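Local coordinates for tudor domain-containing protein 1 (Homo sapiens, PDB 5M9N) that probably represses transposable elements in the germline through the piRNA pathway, its Tudor domains binding arginine-methylated partners such as Piwi proteins, at residues 124-127 / 128-132; 63-66 / 67-70; 106-109 / 110-114. All coordinates share one frame; numbering follows the deposited sequence.

Interaction 1: 124-127 / 128-132; sequences EILS and LMRLC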
# COMPACT_ATOMS: atom_id res chain seq x y z
N GLU A 124 4.04 -8.47 6.35
CA GLU A 124 4.91 -9.31 7.16
C GLU A 124 4.08 -10.40 7.86
O GLU A 124 2.87 -10.38 7.79
CB GLU A 124 5.68 -8.55 8.22
CG GLU A 124 4.87 -7.85 9.27
CD GLU A 124 5.75 -6.92 10.14
OE1 GLU A 124 6.96 -7.16 10.27
OE2 GLU A 124 5.20 -5.99 10.72
N ILE A 125 4.79 -11.28 8.55
CA ILE A 125 4.16 -12.31 9.38
C ILE A 125 4.33 -11.94 10.82
O ILE A 125 5.44 -11.67 11.26
CB ILE A 125 4.74 -13.70 9.06
CG1 ILE A 125 4.32 -14.08 7.66
CG2 ILE A 125 4.23 -14.75 10.06
CD1 ILE A 125 5.14 -15.23 7.11
N LEU A 126 3.23 -11.91 11.54
CA LEU A 126 3.19 -11.45 12.90
C LEU A 126 2.53 -12.50 13.81
O LEU A 126 1.53 -13.10 13.44
CB LEU A 126 2.38 -10.18 13.01
CG LEU A 126 2.99 -8.95 12.32
CD1 LEU A 126 2.09 -7.75 12.57
CD2 LEU A 126 4.36 -8.66 12.87
N SER A 127 3.11 -12.62 15.00
CA SER A 127 2.43 -13.18 16.14
C SER A 127 1.03 -12.58 16.31
O SER A 127 0.84 -11.36 16.20
CB SER A 127 3.28 -12.87 17.37
OG SER A 127 2.63 -13.35 18.52
N LEU A 128 0.05 -13.42 16.65
CA LEU A 128 -1.28 -12.94 17.08
C LEU A 128 -1.28 -11.91 18.22
O LEU A 128 -2.20 -11.08 18.32
CB LEU A 128 -2.21 -14.12 17.44
CG LEU A 128 -2.61 -15.09 16.34
CD1 LEU A 128 -3.47 -16.21 16.92
CD2 LEU A 128 -3.41 -14.44 15.27
N MET A 129 -0.22 -11.92 19.04
CA MET A 129 -0.08 -10.95 20.09
C MET A 129 0.08 -9.53 19.50
O MET A 129 -0.20 -8.57 20.19
CB MET A 129 1.11 -11.28 20.99
CG MET A 129 1.15 -12.68 21.58
SD MET A 129 0.02 -12.72 22.98
CE MET A 129 -0.01 -14.50 23.35
N ARG A 130 0.46 -9.40 18.22
CA ARG A 130 0.68 -8.07 17.58
C ARG A 130 -0.55 -7.67 16.76
O ARG A 130 -0.51 -6.66 16.06
CB ARG A 130 2.03 -8.05 16.79
CG ARG A 130 3.21 -8.09 17.77
CD ARG A 130 4.63 -8.30 17.25
NE ARG A 130 5.07 -7.06 16.73
CZ ARG A 130 6.06 -6.28 17.13
NH1 ARG A 130 6.96 -6.58 18.06
NH2 ARG A 130 6.13 -5.16 16.52
N LEU A 131 -1.65 -8.43 16.88
CA LEU A 131 -2.91 -7.99 16.24
C LEU A 131 -3.92 -7.61 17.32
O LEU A 131 -3.87 -8.19 18.37
CB LEU A 131 -3.50 -9.04 15.32
CG LEU A 131 -2.51 -9.74 14.38
CD1 LEU A 131 -3.18 -10.97 13.73
CD2 LEU A 131 -2.00 -8.78 13.35
N CYS A 132 -4.82 -6.66 17.01
CA CYS A 132 -5.80 -5.94 17.89
C CYS A 132 -7.04 -5.99 16.93
O CYS A 132 -6.88 -5.77 15.71
CB CYS A 132 -5.15 -4.44 18.25
SG CYS A 132 -5.89 -2.71 18.39
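Ser127 and the three residues after it form the 3-10 turn that carries the chain from strand 123-127 to the short strand 131-132, the last link of the five-stranded, SH3-like Tudor barrel. The polar contacts between the strand and the turn start from Ser127. Its carbonyl O receives the backbone N of Arg130 at 2.8 Å; that N lies 49° out of the carbonyl plane, so the bond reaches the oxygen from above. Within 128-132 itself, the next bond of the 3-10 turn, Leu131 N to Leu128 O, is 3.1 Å long. The hydroxyl makes an ST turn: Ser127 OG stands anti to its own N (chi1 178°), which brings it beside the carbonyl carbon, where it accepts the backbone N of Met129 at 3.2 Å. The serine thus grips two successive amides of the turn, one with its main chain and one with its side chain.

The apolar contacts come from Leu126, whose side chain points toward the turn. Leu131 in turn lies on Val115 and Ala91 of the barrel. Arg130 NH2 makes a salt bridge with Asp97 and a hydrogen bond to the carbonyl O of Gln92, while Cys132 is joined by a disulfide to Cys72. Leu126 CD1 serves two neighbours at once, 4.2 Å from Arg130 CB and 4.3 Å from Leu131 CD2.

Interaction 2: 63-66 / 67-70; sequences ELQA and SLSK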
# COMPACT_ATOMS: atom_id res chain seq x y z
N GLU A 63 -2.26 11.34 11.71
CA GLU A 63 -3.44 11.47 12.57
C GLU A 63 -4.09 10.10 12.86
O GLU A 63 -4.43 9.78 14.01
CB GLU A 63 -4.43 12.43 11.89
CG GLU A 63 -5.90 12.26 12.26
CD GLU A 63 -6.72 13.53 12.07
OE1 GLU A 63 -6.26 14.50 11.40
OE2 GLU A 63 -7.85 13.55 12.63
N LEU A 64 -4.23 9.30 11.82
CA LEU A 64 -4.78 7.93 11.96
C LEU A 64 -3.93 7.13 12.90
O LEU A 64 -4.42 6.49 13.82
CB LEU A 64 -4.84 7.26 10.60
CG LEU A 64 -5.29 5.81 10.55
CD1 LEU A 64 -6.67 5.65 11.16
CD2 LEU A 64 -5.29 5.36 9.10
N GLN A 65 -2.64 7.13 12.64
CA GLN A 65 -1.67 6.45 13.46
C GLN A 65 -1.70 6.88 14.92
O GLN A 65 -1.53 6.06 15.80
CB GLN A 65 -0.26 6.65 12.90
CG GLN A 65 -0.10 6.14 11.45
CD GLN A 65 -0.26 4.63 11.39
OE1 GLN A 65 0.47 3.94 12.09
NE2 GLN A 65 -1.22 4.12 10.60
N ALA A 66 -1.93 8.17 15.19
CA ALA A 66 -2.11 8.61 16.58
C ALA A 66 -3.39 8.02 17.18
O ALA A 66 -3.39 7.58 18.34
CB ALA A 66 -2.16 10.13 16.65
N SER A 67 -4.47 8.02 16.40
CA SER A 67 -5.72 7.46 16.89
C SER A 67 -5.62 5.97 17.14
O SER A 67 -6.18 5.43 18.11
CB SER A 67 -6.83 7.69 15.90
OG SER A 67 -7.00 9.04 15.69
N LEU A 68 -4.90 5.30 16.26
CA LEU A 68 -4.73 3.84 16.36
C LEU A 68 -3.96 3.46 17.65
O LEU A 68 -4.26 2.49 18.31
CB LEU A 68 -4.02 3.30 15.12
CG LEU A 68 -4.92 2.95 13.93
CD1 LEU A 68 -4.09 2.78 12.65
CD2 LEU A 68 -5.73 1.68 14.21
N SER A 69 -2.94 4.26 17.95
CA SER A 69 -2.08 4.09 19.11
C SER A 69 -2.89 4.32 20.36
O SER A 69 -2.84 3.54 21.30
CB SER A 69 -0.95 5.13 19.05
OG SER A 69 -0.29 5.18 20.30
N LYS A 70 -3.68 5.39 20.38
CA LYS A 70 -4.53 5.66 21.50
C LYS A 70 -5.56 4.56 21.76
O LYS A 70 -5.79 4.17 22.90
CB LYS A 70 -5.25 6.97 21.24
CG LYS A 70 -6.12 7.40 22.40
CD LYS A 70 -6.69 8.77 22.15
CE LYS A 70 -7.63 9.17 23.28
NZ LYS A 70 -8.24 10.52 23.00
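This is an i to i+4 contact within one helix, Leu64 against Leu68 and Glu63 against Ser67, in helix 58-73 of the extended Tudor domain, which follows strands 36-44 and 49-54 and precedes the Tudor barrel. Leu64 CG is anti to the backbone N (chi1 176°), which swings the end of the side chain forward, toward the next turn, and puts Leu64 CG 3.9 Å from Leu68 CD1. The two leucines are buried: both touch Arg101 of strand 99-109, Leu64 also reaches Leu141, and Leu68 lies on Leu138.

Ser67 gives the helix a second bond at one carbonyl. Glu63 O accepts Ser67 N at 3.0 Å and Ser67 OG at 3.2 Å, the two donors coming from opposite faces of the carbonyl plane. With chi1 at -60° the hydroxyl sits beside its own N and can reach back one turn. The remaining main-chain bonds are regular, Leu68 N to Leu64 O being 2.8 Å.

Two kinds of contact therefore meet here: the leucines bury hydrocarbon against the barrel and its loops, while the Ser67 hydroxyl donates to a carbonyl of its own helix that already carries a main-chain bond.

Interaction 3: 106-109 / 110-114; sequences AYAS and EESVL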
# COMPACT_ATOMS: atom_id res chain seq x y z
N ALA A 106 -3.59 -14.53 5.42
CA ALA A 106 -3.39 -15.98 5.58
C ALA A 106 -2.86 -16.22 6.98
O ALA A 106 -2.14 -15.37 7.55
CB ALA A 106 -2.41 -16.54 4.54
N TYR A 107 -3.19 -17.38 7.54
CA TYR A 107 -2.49 -17.78 8.75
C TYR A 107 -1.20 -18.47 8.33
O TYR A 107 -1.21 -19.38 7.46
CB TYR A 107 -3.37 -18.69 9.63
CG TYR A 107 -4.25 -17.91 10.54
CD1 TYR A 107 -5.28 -17.18 10.03
CD2 TYR A 107 -4.05 -17.92 11.92
CE1 TYR A 107 -6.09 -16.40 10.86
CE2 TYR A 107 -4.86 -17.18 12.77
CZ TYR A 107 -5.88 -16.39 12.22
OH TYR A 107 -6.73 -15.65 13.05
N ALA A 108 -0.09 -18.09 8.94
CA ALA A 108 1.20 -18.78 8.74
C ALA A 108 1.40 -19.99 9.67
O ALA A 108 2.15 -20.90 9.35
CB ALA A 108 2.35 -17.84 8.93
N SER A 109 0.80 -19.94 10.84
CA SER A 109 0.74 -21.10 11.74
C SER A 109 -0.54 -20.91 12.54
O SER A 109 -1.36 -20.01 12.27
CB SER A 109 1.98 -21.07 12.69
OG SER A 109 2.02 -19.85 13.47
N GLU A 110 -0.68 -21.68 13.60
CA GLU A 110 -1.82 -21.51 14.48
C GLU A 110 -1.77 -20.21 15.22
O GLU A 110 -2.81 -19.75 15.62
CB GLU A 110 -1.91 -22.65 15.50
CG GLU A 110 -2.03 -24.02 14.85
CD GLU A 110 -3.42 -24.34 14.35
OE1 GLU A 110 -4.27 -23.44 14.27
OE2 GLU A 110 -3.71 -25.54 14.09
N GLU A 111 -0.57 -19.67 15.46
CA GLU A 111 -0.40 -18.45 16.25
C GLU A 111 0.22 -17.22 15.51
O GLU A 111 0.59 -16.26 16.15
CB GLU A 111 0.44 -18.81 17.49
CG GLU A 111 -0.06 -20.09 18.25
CD GLU A 111 -1.49 -19.97 18.84
OE1 GLU A 111 -2.02 -18.83 18.96
OE2 GLU A 111 -2.11 -21.03 19.22
N SER A 112 0.25 -17.23 14.18
CA SER A 112 0.93 -16.20 13.40
C SER A 112 0.18 -15.98 12.09
O SER A 112 -0.47 -16.89 11.59
CB SER A 112 2.42 -16.55 13.19
OG SER A 112 2.59 -17.67 12.36
N VAL A 113 0.18 -14.73 11.60
CA VAL A 113 -0.63 -14.38 10.43
C VAL A 113 0.18 -13.55 9.44
O VAL A 113 0.92 -12.66 9.87
CB VAL A 113 -1.85 -13.60 10.89
CG1 VAL A 113 -2.76 -13.17 9.76
CG2 VAL A 113 -2.68 -14.41 11.84
N LEU A 114 -0.01 -13.78 8.14
CA LEU A 114 0.55 -12.92 7.08
C LEU A 114 -0.40 -11.73 6.95
O LEU A 114 -1.59 -11.94 6.79
CB LEU A 114 0.64 -13.68 5.79
CG LEU A 114 1.12 -12.89 4.60
CD1 LEU A 114 2.55 -12.45 4.79
CD2 LEU A 114 0.96 -13.72 3.35
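Ala106 and Leu114 open the tip of the beta hairpin of strands 99-109 and 112-117 as an antiparallel hydrogen-bonded pair, with Leu114 N 2.7 Å from Ala106 O. The same oxygen is also approached by Val113 CG1 at 3.2 Å. Tyr107 follows, a non-hydrogen-bonded pair with Val113 on the other face of the hairpin. Here the valine methyl CG2 sits over the ring in a CH-pi contact, 3.7 Å from the Tyr107 ring centroid and only 13° off the ring normal. The phenol reaches past it to bond the carbonyl of Pro83 through OH.

At Ala108 the chain turns a corner, and there Ser112 O takes Ala108 N at 2.9 Å and, weakly, Ser109 N at 3.4 Å. With chi1 at 59° the Ser109 hydroxyl lies between the backbone N and the carbonyl carbon, where Ser109 OG accepts Glu111 N at 3.3 Å in an ST turn. Ser109 OG and Ser112 OG are also hydrogen-bonded, at a short 2.5 Å, and either could be the donor.

In the five-stranded sheet, strand 112-117 of the hairpin lies between 99-109 and the outermost strand 123-127: Ile125 of that outer strand touches Ala108, Ser112 and Leu114, whereas Val113, on the opposite face, packs on Val104 of strand 99-109.

How the interactions relate
From the N terminus the three contacts come in series, none enclosing or crossing another. Interaction 2 is reached first; it closes only successive turns of helix 58-73. Interaction 3 then closes the hairpin between strands 99-109 and 112-117, and interaction 1 the turn that leads into strand 131-132. Interactions 1 and 3 touch: Leu126 O receives Val113 N at 2.8 Å and Leu128 N lies 2.9 Å from Glu111 O, so the strand before the 3-10 turn pairs with the hairpin's second strand. Interaction 2 stands apart, its nearest atoms about 5 Å from interaction 1 and about 16 Å from interaction 3, but the Cys72–Cys132 disulfide ties its helix to 128-132.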